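Local coordinates for hypothetical protein Atu0120 (Agrobacterium tumefaciens, PDB 2I6H) that is of unknown function and belongs to the DUF924 family of bacterial proteins, with a fold built of helices and no strands, at residues F66-R71 / L84-L89. Sequence-based numbering, arbitrary orientation.
Sequences FAAARR and LALMLL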
ATOM      1  N   PHE A  66      -2.253   8.782 -26.878  1.00  9.68           N
ATOM      2  CA  PHE A  66      -3.169   9.489 -27.765  1.00 10.26           C
ATOM      3  C   PHE A  66      -3.920   8.570 -28.733  1.00  9.40           C
ATOM      4  O   PHE A  66      -5.122   8.766 -28.966  1.00  9.71           O
ATOM      5  CB  PHE A  66      -2.499  10.701 -28.407  1.00  9.77           C
ATOM      6  CG  PHE A  66      -2.406  11.867 -27.445  1.00  7.91           C
ATOM      7  CD1 PHE A  66      -3.478  12.785 -27.328  1.00 10.05           C
ATOM      8  CD2 PHE A  66      -1.300  12.008 -26.625  1.00  8.20           C
ATOM      9  CE1 PHE A  66      -3.428  13.850 -26.387  1.00 11.54           C
ATOM     10  CE2 PHE A  66      -1.232  13.073 -25.715  1.00 10.73           C
ATOM     11  CZ  PHE A  66      -2.282  13.972 -25.580  1.00 10.09           C
ATOM     12  N   ALA A  67      -3.235   7.549 -29.224  1.00 10.90           N
ATOM     13  CA  ALA A  67      -3.865   6.543 -30.106  1.00  9.94           C
ATOM     14  C   ALA A  67      -4.995   5.841 -29.343  1.00 10.19           C
ATOM     15  O   ALA A  67      -6.102   5.664 -29.859  1.00 10.31           O
ATOM     16  CB  ALA A  67      -2.836   5.508 -30.607  1.00 11.98           C
ATOM     17  N   ALA A  68      -4.705   5.412 -28.126  1.00  9.16           N
ATOM     18  CA  ALA A  68      -5.741   4.763 -27.284  1.00  9.79           C
ATOM     19  C   ALA A  68      -6.938   5.709 -27.081  1.00  9.03           C
ATOM     20  O   ALA A  68      -8.089   5.292 -27.200  1.00  8.49           O
ATOM     21  CB  ALA A  68      -5.154   4.362 -25.945  1.00  9.28           C
ATOM     22  N   ALA A  69      -6.653   6.980 -26.742  1.00  8.96           N
ATOM     23  CA  ALA A  69      -7.690   8.006 -26.509  1.00 10.13           C
ATOM     24  C   ALA A  69      -8.479   8.306 -27.791  1.00  9.68           C
ATOM     25  O   ALA A  69      -9.622   8.719 -27.709  1.00 10.05           O
ATOM     26  CB  ALA A  69      -7.045   9.300 -25.957  1.00  9.33           C
ATOM     27  N   ARG A  70      -7.863   8.099 -28.964  1.00  8.93           N
ATOM     28  CA  ARG A  70      -8.546   8.336 -30.250  1.00  9.96           C
ATOM     29  C   ARG A  70      -9.351   7.104 -30.680  1.00  9.58           C
ATOM     30  O   ARG A  70      -9.929   7.067 -31.778  1.00  9.99           O
ATOM     31  CB  ARG A  70      -7.546   8.668 -31.358  1.00  9.67           C
ATOM     32  CG  ARG A  70      -7.059  10.097 -31.340  1.00 10.93           C
ATOM     33  CD  ARG A  70      -6.348  10.451 -32.665  1.00 10.31           C
ATOM     34  NE  ARG A  70      -5.298   9.470 -32.989  1.00 12.00           N
ATOM     35  CZ  ARG A  70      -4.016   9.552 -32.595  1.00 14.67           C
ATOM     36  NH1 ARG A  70      -3.573  10.581 -31.859  1.00 11.94           N
ATOM     37  NH2 ARG A  70      -3.155   8.591 -32.958  1.00 12.98           N
ATOM     38  N   ARG A  71      -9.361   6.085 -29.826  1.00  9.80           N
ATOM     39  CA  ARG A  71     -10.114   4.818 -30.096  1.00 10.69           C
ATOM     40  C   ARG A  71      -9.510   4.046 -31.279  1.00 11.02           C
ATOM     41  O   ARG A  71     -10.233   3.406 -32.074  1.00 12.97           O
ATOM     42  CB  ARG A  71     -11.645   5.077 -30.290  1.00  9.47           C
ATOM     43  CG  ARG A  71     -12.281   5.850 -29.106  1.00 11.05           C
ATOM     44  CD  ARG A  71     -12.115   5.061 -27.788  1.00 10.22           C
ATOM     45  NE  ARG A  71     -12.842   3.795 -27.854  1.00 11.47           N
ATOM     46  CZ  ARG A  71     -14.143   3.662 -27.548  1.00 15.76           C
ATOM     47  NH1 ARG A  71     -14.848   4.709 -27.124  1.00 14.41           N
ATOM     48  NH2 ARG A  71     -14.752   2.477 -27.676  1.00 16.53           N
ATOM     49  N   LEU A  84      -4.343  -4.888 -20.275  1.00  9.06           N
ATOM     50  CA  LEU A  84      -3.504  -4.260 -19.239  1.00  9.35           C
ATOM     51  C   LEU A  84      -2.801  -3.000 -19.790  1.00  9.50           C
ATOM     52  O   LEU A  84      -2.761  -1.958 -19.133  1.00 10.04           O
ATOM     53  CB  LEU A  84      -2.457  -5.278 -18.687  1.00  7.64           C
ATOM     54  CG  LEU A  84      -1.419  -4.723 -17.675  1.00  9.50           C
ATOM     55  CD1 LEU A  84      -2.148  -4.029 -16.486  1.00 14.15           C
ATOM     56  CD2 LEU A  84      -0.451  -5.813 -17.170  1.00 10.62           C
ATOM     57  N   ALA A  85      -2.203  -3.102 -20.987  1.00  9.08           N
ATOM     58  CA  ALA A  85      -1.586  -1.948 -21.631  1.00  8.98           C
ATOM     59  C   ALA A  85      -2.573  -0.773 -21.759  1.00  9.23           C
ATOM     60  O   ALA A  85      -2.177   0.384 -21.542  1.00  9.18           O
ATOM     61  CB  ALA A  85      -1.011  -2.319 -23.008  1.00  8.87           C
ATOM     62  N   LEU A  86      -3.819  -1.060 -22.154  1.00  9.82           N
ATOM     63  CA  LEU A  86      -4.856  -0.008 -22.191  1.00  8.81           C
ATOM     64  C   LEU A  86      -5.021   0.687 -20.821  1.00  9.34           C
ATOM     65  O   LEU A  86      -5.124   1.921 -20.766  1.00  8.59           O
ATOM     66  CB  LEU A  86      -6.196  -0.557 -22.659  1.00  9.13           C
ATOM     67  CG  LEU A  86      -6.281  -0.959 -24.140  1.00  8.17           C
ATOM     68  CD1 LEU A  86      -7.675  -1.536 -24.412  1.00  9.85           C
ATOM     69  CD2 LEU A  86      -5.982   0.276 -25.077  1.00  7.62           C
HETATM   70  N   MSE A  87      -5.048  -0.094 -19.743  1.00  8.30           N
HETATM   71  CA  MSE A  87      -5.203   0.462 -18.395  1.00  9.50           C
HETATM   72  C   MSE A  87      -4.020   1.404 -18.109  1.00  9.58           C
HETATM   73  O   MSE A  87      -4.191   2.526 -17.592  1.00 10.38           O
HETATM   74  CB  MSE A  87      -5.173  -0.643 -17.326  1.00 10.38           C
HETATM   75  CG  MSE A  87      -6.178  -1.714 -17.445  1.00 10.59           C
HETATM   76 SE   MSE A  87      -8.032  -0.971 -17.311  0.90 18.90          SE
HETATM   77  CE  MSE A  87      -8.422  -0.923 -19.187  1.00 15.87           C
ATOM     78  N   LEU A  88      -2.825   0.950 -18.469  1.00  9.15           N
ATOM     79  CA  LEU A  88      -1.589   1.695 -18.194  1.00  9.34           C
ATOM     80  C   LEU A  88      -1.579   2.983 -18.992  1.00 10.84           C
ATOM     81  O   LEU A  88      -1.190   4.053 -18.481  1.00 10.32           O
ATOM     82  CB  LEU A  88      -0.384   0.831 -18.518  1.00 10.59           C
ATOM     83  CG  LEU A  88      -0.287  -0.402 -17.624  1.00  9.42           C
ATOM     84  CD1 LEU A  88       0.957  -1.195 -18.078  1.00 10.06           C
ATOM     85  CD2 LEU A  88      -0.222  -0.058 -16.131  1.00 10.72           C
ATOM     86  N   LEU A  89      -2.055   2.927 -20.231  1.00  9.98           N
ATOM     87  CA  LEU A  89      -2.130   4.162 -21.039  1.00  9.68           C
ATOM     88  C   LEU A  89      -3.227   5.158 -20.615  1.00 10.36           C
ATOM     89  O   LEU A  89      -3.041   6.391 -20.734  1.00 11.06           O
ATOM     90  CB  LEU A  89      -2.388   3.784 -22.483  1.00 10.36           C
ATOM     91  CG  LEU A  89      -1.218   3.065 -23.174  1.00  8.75           C
ATOM     92  CD1 LEU A  89      -1.684   2.668 -24.560  1.00 12.19           C
ATOM     93  CD2 LEU A  89       0.041   4.028 -23.256  1.00  8.23           C
TER
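Helix-helix packing in the all-alpha DUF924 fold brings the C-terminal turn of helix 51-69, which ends in a Schellman motif, against helix 80-97, the next helix in the chain. A single small residue, A68, faces two leucines here. Its CB points at helix 80-97 and lies 4.1 Å from CD1 of L89 and 4.3 Å from CD2 of L86, so one methyl group meets one branch of each leucine, the two being three residues apart on the same helix. CB of L89 points toward helix 51-69 and its CD1 branch makes the contact, with CG beside its own backbone N and anti to the carbonyl carbon (chi1 -68°). L86 leaves its helix more obliquely, and its CD2 branch closes the distance. No hydrogen bond crosses between the two segments; the contact is purely apolar, small in area and buried. CA of A68 and CA of L86 lie 7.0 Å apart, a spacing consistent with the small side chain of A68. L89 also touches F61 and A64 further back on helix 51-69, and it reaches I34 of helix 29-41, which extends the same apolar layer to a third helix. The helix ends after A69, and R71 leaves helical geometry with a positive phi of 67°; the arginines of this turn make salt bridges along the chain, R70 with E72 and R71 with D74. The Schellman turn is tied back to the residue that makes the contact, since N of R71 donates to O of A68 at 3.0 Å.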